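Local coordinates for protein extracellular ligand-binding receptor (PDB 4M88) that probably binds an amino acid or a related small solute outside the cytoplasm and delivers it to an ABC transporter, at residues Leu73-Ile84 and Val98-Gly106; Val121-Ile132 and Gly251-Pro259. All coordinates share one frame; numbering follows the deposited sequence.

Contact 1 (Leu73-Ile84 and Val98-Gly106)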
loop_
_atom_site.group_PDB
_atom_site.type_symbol
_atom_site.label_atom_id
_atom_site.label_comp_id
_atom_site.label_asym_id
_atom_site.label_seq_id
_atom_site.Cartn_x
_atom_site.Cartn_y
_atom_site.Cartn_z
ATOM N N LEU A 73 0.333 20.679 6.339
ATOM C CA LEU A 73 1.633 20.242 6.857
ATOM C C LEU A 73 2.078 19.018 6.086
ATOM O O LEU A 73 3.278 18.816 5.846
ATOM C CB LEU A 73 1.537 19.867 8.338
ATOM C CG LEU A 73 1.735 20.990 9.352
ATOM C CD1 LEU A 73 0.604 21.983 9.277
ATOM C CD2 LEU A 73 1.849 20.425 10.755
ATOM N N ALA A 74 1.103 18.195 5.715
ATOM C CA ALA A 74 1.400 16.921 5.070
ATOM C C ALA A 74 0.291 16.525 4.126
ATOM O O ALA A 74 -0.883 16.844 4.358
ATOM C CB ALA A 74 1.598 15.815 6.120
ATOM N N LEU A 75 0.685 15.838 3.054
ATOM C CA LEU A 75 -0.245 15.117 2.204
ATOM C C LEU A 75 -0.129 13.661 2.611
ATOM O O LEU A 75 0.978 13.137 2.743
ATOM C CB LEU A 75 0.131 15.290 0.730
ATOM C CG LEU A 75 -0.016 16.723 0.222
ATOM C CD1 LEU A 75 0.465 16.839 -1.222
ATOM C CD2 LEU A 75 -1.469 17.205 0.332
ATOM N N ILE A 76 -1.268 13.018 2.834
ATOM C CA ILE A 76 -1.261 11.681 3.408
ATOM C C ILE A 76 -1.559 10.641 2.353
ATOM O O ILE A 76 -2.603 10.699 1.705
ATOM C CB ILE A 76 -2.299 11.521 4.533
ATOM C CG1 ILE A 76 -2.159 12.630 5.573
ATOM C CG2 ILE A 76 -2.167 10.121 5.181
ATOM C CD1 ILE A 76 -0.806 12.652 6.239
ATOM N N SER A 77 -0.619 9.711 2.178
ATOM C CA SER A 77 -0.807 8.501 1.364
ATOM C C SER A 77 -1.464 8.719 -0.013
ATOM O O SER A 77 -2.547 8.192 -0.275
ATOM C CB SER A 77 -1.577 7.442 2.166
ATOM O OG SER A 77 -1.406 6.159 1.594
ATOM N N PRO A 78 -0.810 9.497 -0.896
ATOM C CA PRO A 78 -1.312 9.506 -2.275
ATOM C C PRO A 78 -1.285 8.098 -2.854
ATOM O O PRO A 78 -0.413 7.289 -2.512
ATOM C CB PRO A 78 -0.332 10.421 -3.018
ATOM C CG PRO A 78 0.930 10.403 -2.169
ATOM C CD PRO A 78 0.422 10.293 -0.747
HETATM N N MSE A 79 -2.254 7.825 -3.719
HETATM C CA MSE A 79 -2.459 6.502 -4.283
HETATM C C MSE A 79 -2.598 6.588 -5.802
HETATM O O MSE A 79 -3.383 7.388 -6.322
HETATM C CB MSE A 79 -3.711 5.873 -3.672
HETATM C CG MSE A 79 -4.219 4.662 -4.420
HETATM SE SE MSE A 79 -5.808 3.949 -3.518
HETATM C CE MSE A 79 -4.870 2.712 -2.360
ATOM N N GLY A 80 -1.825 5.766 -6.507
ATOM C CA GLY A 80 -1.880 5.716 -7.955
ATOM C C GLY A 80 -0.495 5.868 -8.543
ATOM O O GLY A 80 0.200 6.846 -8.247
ATOM N N SER A 81 -0.091 4.900 -9.367
ATOM C CA SER A 81 1.201 4.946 -10.052
ATOM C C SER A 81 1.415 6.221 -10.871
ATOM O O SER A 81 2.459 6.869 -10.761
ATOM C CB SER A 81 1.344 3.735 -10.979
ATOM O OG SER A 81 1.139 2.530 -10.266
ATOM N N ALA A 82 0.439 6.558 -11.708
ATOM C CA ALA A 82 0.562 7.699 -12.605
ATOM C C ALA A 82 0.692 8.985 -11.811
ATOM O O ALA A 82 1.490 9.858 -12.155
ATOM C CB ALA A 82 -0.645 7.779 -13.546
ATOM N N ALA A 83 -0.117 9.094 -10.757
ATOM C CA ALA A 83 -0.112 10.261 -9.888
ATOM C C ALA A 83 1.247 10.471 -9.230
ATOM O O ALA A 83 1.819 11.553 -9.330
ATOM C CB ALA A 83 -1.197 10.134 -8.826
ATOM N N ILE A 84 1.760 9.455 -8.537
ATOM C CA ILE A 84 3.061 9.594 -7.868
ATOM C C ILE A 84 4.197 9.830 -8.860
ATOM O O ILE A 84 5.105 10.637 -8.608
ATOM C CB ILE A 84 3.363 8.386 -6.940
ATOM C CG1 ILE A 84 2.320 8.304 -5.824
ATOM C CG2 ILE A 84 4.774 8.481 -6.345
ATOM C CD1 ILE A 84 2.324 6.958 -5.107
ATOM N N VAL A 98 6.032 21.077 2.196
ATOM C CA VAL A 98 5.110 20.026 2.592
ATOM C C VAL A 98 5.892 18.731 2.743
ATOM O O VAL A 98 6.995 18.601 2.220
ATOM C CB VAL A 98 3.994 19.862 1.537
ATOM C CG1 VAL A 98 4.525 19.159 0.286
ATOM C CG2 VAL A 98 2.796 19.098 2.118
ATOM N N VAL A 99 5.341 17.782 3.487
ATOM C CA VAL A 99 5.902 16.447 3.497
ATOM C C VAL A 99 4.811 15.510 3.002
ATOM O O VAL A 99 3.610 15.761 3.222
ATOM C CB VAL A 99 6.379 16.047 4.896
ATOM C CG1 VAL A 99 5.271 16.131 5.833
ATOM C CG2 VAL A 99 6.875 14.655 4.900
ATOM N N VAL A 100 5.215 14.470 2.281
ATOM C CA VAL A 100 4.259 13.481 1.795
ATOM C C VAL A 100 4.497 12.220 2.599
ATOM O O VAL A 100 5.613 11.713 2.643
ATOM C CB VAL A 100 4.448 13.167 0.299
ATOM C CG1 VAL A 100 3.406 12.146 -0.148
ATOM C CG2 VAL A 100 4.320 14.434 -0.541
ATOM N N VAL A 101 3.462 11.745 3.278
ATOM C CA VAL A 101 3.626 10.625 4.196
ATOM C C VAL A 101 2.910 9.417 3.634
ATOM O O VAL A 101 1.674 9.391 3.549
ATOM C CB VAL A 101 3.128 10.954 5.613
ATOM C CG1 VAL A 101 3.220 9.725 6.513
ATOM C CG2 VAL A 101 3.941 12.101 6.199
ATOM N N ASN A 102 3.723 8.442 3.237
ATOM C CA ASN A 102 3.293 7.216 2.568
ATOM C C ASN A 102 2.928 7.439 1.104
ATOM O O ASN A 102 2.590 8.555 0.684
ATOM C CB ASN A 102 2.166 6.493 3.317
ATOM C CG ASN A 102 2.164 4.993 3.046
ATOM O OD1 ASN A 102 3.225 4.355 3.034
ATOM N ND2 ASN A 102 0.983 4.429 2.796
ATOM N N GLY A 103 3.024 6.367 0.333
ATOM C CA GLY A 103 2.665 6.380 -1.072
ATOM C C GLY A 103 2.259 4.967 -1.430
ATOM O O GLY A 103 2.862 4.003 -0.942
ATOM N N VAL A 104 1.210 4.849 -2.240
ATOM C CA VAL A 104 0.743 3.561 -2.747
ATOM C C VAL A 104 0.675 3.672 -4.261
ATOM O O VAL A 104 0.020 4.571 -4.779
ATOM C CB VAL A 104 -0.675 3.259 -2.247
ATOM C CG1 VAL A 104 -1.198 1.936 -2.831
ATOM C CG2 VAL A 104 -0.708 3.246 -0.734
ATOM N N PRO A 105 1.312 2.742 -4.992
ATOM C CA PRO A 105 2.005 1.538 -4.538
ATOM C C PRO A 105 3.428 1.827 -4.107
ATOM O O PRO A 105 3.968 2.895 -4.422
ATOM C CB PRO A 105 2.048 0.685 -5.808
ATOM C CG PRO A 105 2.191 1.692 -6.901
ATOM C CD PRO A 105 1.342 2.871 -6.461
ATOM N N GLY A 106 4.032 0.860 -3.421
ATOM C CA GLY A 106 5.421 0.953 -3.011
ATOM C C GLY A 106 6.390 0.499 -4.088
ATOM O O GLY A 106 7.401 -0.140 -3.788
#
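The carbonyl oxygen of Val-104 takes a hydrogen bond from 73-84, Gly-80 N donating to Val-104 O over 2.8 Å, and Met-79 CA adds a weaker CA-H...O contact to the same oxygen. The same residue also donates, Val-104 N giving a bond of 2.9 Å to Pro-78 O. These bonds continue, beyond the strand ends, a parallel pairing in which Leu-75 N reaches Val-99 O and Leu-75 O receives Val-101 N at 2.9 Å, almost straight at 171°. Helix 81-89 connects the parallel neighbours 74-76 and 99-101 in a right-handed beta-alpha-beta crossover, as in the Rossmann-like lobes of this family.

Where the strands give out, Ser-77 N still bonds Val-101 O at 2.7 Å, while Ser-77 OG, anti to the backbone N (chi1 -161°), receives Asn-102 ND2 at 3.2 Å, tilted from the amide plane. That ND2 also bonds Glu-290. The Pro-78 ring lies against Val-100, its CD 3.6 Å from Val-100 CG1. Further along, selenomethionine Met-79 runs alongside Val-104, and its CE meets Val-104 CG1 at 3.8 Å. Backbone polarity is thus largely satisfied along the buried loops, though Asn-102 O, against Pro-78 CD, has no hydrogen-bond partner.

Contact 2 (Val121-Ile132 and Gly251-Pro259)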
loop_
_atom_site.group_PDB
_atom_site.type_symbol
_atom_site.label_atom_id
_atom_site.label_comp_id
_atom_site.label_asym_id
_atom_site.label_seq_id
_atom_site.Cartn_x
_atom_site.Cartn_y
_atom_site.Cartn_z
ATOM N N VAL A 121 5.618 4.606 4.730
ATOM C CA VAL A 121 5.205 3.893 5.931
ATOM C C VAL A 121 5.125 2.384 5.647
ATOM O O VAL A 121 5.421 1.573 6.513
ATOM C CB VAL A 121 3.861 4.442 6.459
ATOM C CG1 VAL A 121 3.380 3.647 7.650
ATOM C CG2 VAL A 121 4.029 5.914 6.854
ATOM N N ARG A 122 4.721 2.015 4.439
ATOM C CA ARG A 122 4.661 0.599 4.085
ATOM C C ARG A 122 6.009 0.137 3.557
ATOM O O ARG A 122 6.762 0.923 2.967
ATOM C CB ARG A 122 3.604 0.351 3.007
ATOM C CG ARG A 122 3.867 1.162 1.735
ATOM C CD ARG A 122 3.114 0.590 0.550
ATOM N NE ARG A 122 1.735 0.286 0.924
ATOM C CZ ARG A 122 1.060 -0.769 0.483
ATOM N NH1 ARG A 122 -0.198 -0.968 0.867
ATOM N NH2 ARG A 122 1.642 -1.623 -0.353
ATOM N N ALA A 123 6.308 -1.144 3.751
ATOM C CA ALA A 123 7.487 -1.738 3.130
ATOM C C ALA A 123 7.341 -1.640 1.614
ATOM O O ALA A 123 6.219 -1.590 1.081
ATOM C CB ALA A 123 7.634 -3.195 3.553
ATOM N N GLY A 124 8.464 -1.606 0.907
ATOM C CA GLY A 124 8.407 -1.482 -0.538
ATOM C C GLY A 124 8.064 -2.779 -1.260
ATOM O O GLY A 124 8.225 -3.868 -0.701
ATOM N N ASP A 125 7.579 -2.646 -2.496
ATOM C CA ASP A 125 7.330 -3.787 -3.369
ATOM C C ASP A 125 8.564 -4.673 -3.480
ATOM O O ASP A 125 8.437 -5.892 -3.576
ATOM C CB ASP A 125 6.905 -3.321 -4.771
ATOM C CG ASP A 125 5.462 -2.834 -4.817
ATOM O OD1 ASP A 125 4.819 -2.777 -3.748
ATOM O OD2 ASP A 125 4.988 -2.496 -5.931
ATOM N N LYS A 126 9.756 -4.077 -3.448
ATOM C CA LYS A 126 10.966 -4.880 -3.641
ATOM C C LYS A 126 11.146 -5.897 -2.519
ATOM O O LYS A 126 11.415 -7.084 -2.756
ATOM C CB LYS A 126 12.199 -3.985 -3.765
ATOM C CG LYS A 126 13.502 -4.749 -3.972
ATOM C CD LYS A 126 14.637 -3.818 -4.377
ATOM C CE LYS A 126 15.970 -4.557 -4.354
ATOM N NZ LYS A 126 17.009 -3.781 -5.069
ATOM N N GLN A 127 10.980 -5.438 -1.286
ATOM C CA GLN A 127 11.120 -6.337 -0.154
ATOM C C GLN A 127 9.989 -7.348 -0.132
ATOM O O GLN A 127 10.206 -8.514 0.203
ATOM C CB GLN A 127 11.149 -5.571 1.152
ATOM C CG GLN A 127 11.659 -6.435 2.291
ATOM C CD GLN A 127 11.410 -5.809 3.639
ATOM O OE1 GLN A 127 11.098 -4.622 3.739
ATOM N NE2 GLN A 127 11.544 -6.606 4.687
ATOM N N GLU A 128 8.783 -6.919 -0.483
ATOM C CA GLU A 128 7.670 -7.867 -0.573
ATOM C C GLU A 128 7.919 -8.960 -1.617
ATOM O O GLU A 128 7.639 -10.140 -1.378
ATOM C CB GLU A 128 6.356 -7.141 -0.869
ATOM C CG GLU A 128 5.948 -6.208 0.265
ATOM C CD GLU A 128 4.483 -5.804 0.206
ATOM O OE1 GLU A 128 3.844 -6.010 -0.853
ATOM O OE2 GLU A 128 3.973 -5.290 1.229
ATOM N N ILE A 129 8.424 -8.562 -2.779
ATOM C CA ILE A 129 8.733 -9.516 -3.847
ATOM C C ILE A 129 9.875 -10.467 -3.470
ATOM O O ILE A 129 9.828 -11.667 -3.790
ATOM C CB ILE A 129 9.046 -8.769 -5.159
ATOM C CG1 ILE A 129 7.740 -8.249 -5.782
ATOM C CG2 ILE A 129 9.756 -9.672 -6.151
ATOM C CD1 ILE A 129 7.960 -7.157 -6.829
ATOM N N GLU A 130 10.896 -9.949 -2.786
ATOM C CA GLU A 130 11.983 -10.810 -2.318
ATOM C C GLU A 130 11.447 -11.857 -1.345
ATOM O O GLU A 130 11.827 -13.029 -1.405
ATOM C CB GLU A 130 13.108 -9.992 -1.688
ATOM C CG GLU A 130 13.943 -9.221 -2.724
ATOM C CD GLU A 130 14.869 -8.176 -2.103
ATOM O OE1 GLU A 130 14.652 -7.784 -0.932
ATOM O OE2 GLU A 130 15.815 -7.744 -2.798
ATOM N N GLU A 131 10.557 -11.424 -0.460
ATOM C CA GLU A 131 9.892 -12.322 0.482
ATOM C C GLU A 131 9.039 -13.383 -0.226
ATOM O O GLU A 131 9.045 -14.550 0.167
ATOM C CB GLU A 131 9.017 -11.506 1.435
ATOM C CG GLU A 131 8.304 -12.332 2.480
ATOM C CD GLU A 131 9.186 -12.663 3.667
ATOM O OE1 GLU A 131 10.378 -12.279 3.652
ATOM O OE2 GLU A 131 8.679 -13.302 4.616
ATOM N N ILE A 132 8.301 -12.976 -1.256
ATOM C CA ILE A 132 7.482 -13.927 -2.022
ATOM C C ILE A 132 8.362 -14.982 -2.669
ATOM O O ILE A 132 8.050 -16.179 -2.634
ATOM C CB ILE A 132 6.694 -13.238 -3.128
ATOM C CG1 ILE A 132 5.452 -12.594 -2.562
ATOM C CG2 ILE A 132 6.238 -14.252 -4.181
ATOM C CD1 ILE A 132 4.666 -11.844 -3.594
ATOM N N GLY A 251 -1.737 -16.318 -1.492
ATOM C CA GLY A 251 -0.929 -15.669 -0.477
ATOM C C GLY A 251 -0.894 -14.169 -0.696
ATOM O O GLY A 251 -0.691 -13.709 -1.820
ATOM N N ILE A 252 -1.105 -13.405 0.372
ATOM C CA ILE A 252 -1.086 -11.951 0.298
ATOM C C ILE A 252 0.051 -11.452 1.179
ATOM O O ILE A 252 0.078 -11.734 2.377
ATOM C CB ILE A 252 -2.401 -11.332 0.813
ATOM C CG1 ILE A 252 -3.605 -11.907 0.073
ATOM C CG2 ILE A 252 -2.368 -9.807 0.682
ATOM C CD1 ILE A 252 -4.938 -11.505 0.698
ATOM N N VAL A 253 1.000 -10.733 0.593
ATOM C CA VAL A 253 2.087 -10.168 1.392
ATOM C C VAL A 253 1.546 -8.928 2.071
ATOM O O VAL A 253 1.048 -8.015 1.401
ATOM C CB VAL A 253 3.273 -9.763 0.533
ATOM C CG1 VAL A 253 4.432 -9.359 1.416
ATOM C CG2 VAL A 253 3.680 -10.911 -0.310
ATOM N N GLN A 254 1.630 -8.889 3.396
ATOM C CA GLN A 254 1.079 -7.768 4.157
ATOM C C GLN A 254 2.179 -6.837 4.614
ATOM O O GLN A 254 3.235 -7.290 5.051
ATOM C CB GLN A 254 0.317 -8.272 5.379
ATOM C CG GLN A 254 -0.812 -9.237 5.063
ATOM C CD GLN A 254 -2.033 -8.567 4.451
ATOM O OE1 GLN A 254 -1.933 -7.548 3.753
ATOM N NE2 GLN A 254 -3.200 -9.145 4.708
ATOM N N ALA A 255 1.932 -5.530 4.521
ATOM C CA ALA A 255 2.906 -4.539 4.967
ATOM C C ALA A 255 2.573 -4.061 6.373
ATOM O O ALA A 255 3.332 -3.294 6.973
ATOM C CB ALA A 255 2.940 -3.347 4.005
ATOM N N PHE A 256 1.447 -4.530 6.898
ATOM C CA PHE A 256 0.969 -4.085 8.203
ATOM C C PHE A 256 0.377 -5.285 8.921
ATOM O O PHE A 256 0.027 -6.276 8.262
ATOM C CB PHE A 256 -0.123 -3.026 8.011
ATOM C CG PHE A 256 0.331 -1.824 7.248
ATOM C CD1 PHE A 256 1.135 -0.872 7.860
ATOM C CD2 PHE A 256 -0.031 -1.645 5.916
ATOM C CE1 PHE A 256 1.564 0.248 7.167
ATOM C CE2 PHE A 256 0.396 -0.529 5.215
ATOM C CZ PHE A 256 1.195 0.421 5.845
ATOM N N PRO A 257 0.242 -5.204 10.261
ATOM C CA PRO A 257 -0.459 -6.273 10.991
ATOM C C PRO A 257 -1.874 -6.424 10.458
ATOM O O PRO A 257 -2.406 -5.504 9.833
ATOM C CB PRO A 257 -0.496 -5.750 12.435
ATOM C CG PRO A 257 0.689 -4.819 12.530
ATOM C CD PRO A 257 0.760 -4.159 11.168
ATOM N N ASP A 258 -2.480 -7.582 10.671
ATOM C CA ASP A 258 -3.796 -7.813 10.107
ATOM C C ASP A 258 -4.803 -6.847 10.723
ATOM O O ASP A 258 -4.838 -6.690 11.940
ATOM C CB ASP A 258 -4.236 -9.258 10.347
ATOM C CG ASP A 258 -5.489 -9.602 9.571
ATOM O OD1 ASP A 258 -6.582 -9.249 10.061
ATOM O OD2 ASP A 258 -5.370 -10.195 8.468
ATOM N N PRO A 259 -5.623 -6.196 9.872
ATOM C CA PRO A 259 -6.585 -5.183 10.333
ATOM C C PRO A 259 -7.727 -5.778 11.153
ATOM O O PRO A 259 -8.434 -5.041 11.841
ATOM C CB PRO A 259 -7.114 -4.573 9.029
ATOM C CG PRO A 259 -6.883 -5.631 7.980
ATOM C CD PRO A 259 -5.603 -6.319 8.402
HETATM O O HOH W 1 5.643 -2.490 6.238
#
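Val-253 meets the helix that begins after Gly-124 with both of its methyls, and each finds a different turn. With CG1 anti to the backbone N (chi1 -173°), that methyl lies along the aliphatic part of Glu-128, 3.7 Å from Glu-128 CG. The second branch, CG2, presses on Ile-132 CG1 at 3.3 Å, a pair tighter than ordinary van der Waals contact, and also meets Ile-132 CD1.

Glu-128 is extended beyond CG, which carries its carboxylate past Val-253 until OE2 sits 3.5 Å from Ala-255 CB. Ser-231 OG lies within hydrogen-bonding reach of both this OE2 and Val-253 O; its one hydrogen can serve only one at a time, unless the carboxyl is protonated, and the choice stays open. In this bilobal leucine-binding-protein fold, strand 250-254 belongs to the sheet of one lobe, whereas Val-121 and Arg-122 follow the last strand of the other lobe's parallel sheet. The path from 121 into helix 125-138 therefore crosses from one lobe to the other.

Here Phe-256 turns back towards Val-121 and Arg-122. The ring presents its edge to Val-121 CG1, 3.9 Å from CE1, while CZ meets Arg-122 CB obliquely at 3.7 Å. CG of Arg-122 stands between the backbone N and the carbonyl carbon (chi1 58°), leading the chain away from the ring; it then bends at chi3 (46°), and NH1 forms a salt bridge with Glu-290. A water accepts from Ala-123 N at 2.9 Å and donates to Ala-255 O at 2.6 Å, joining the two backbones where no direct hydrogen bond spans them.

In the fold
Contact 1 lies in the lobe of the parallel sheet and contact 2 where that lobe passes into the other; their centres are about 17 Å apart, yet they touch directly. Asn-102 OD1 lies 2.9 Å from Val-121 N, and Gly-106 O lies 2.8 Å from Asp-125 N, both probable hydrogen bonds. One carboxylate serves both contacts, Glu-290 OE2 taking Asn-102 ND2 and OE1 taking Arg-122 NH1, and Tyr-232 bonds both Gly-106 and Asp-125. Glycerol, probably from the crystallisation liquor, is found about 3 Å from the Pro-105 side chain and about 4 Å from that of Gln-254, and Asp-125 OD2 hydrogen-bonds a glycerol, consistent with a solute pocket between the lobes.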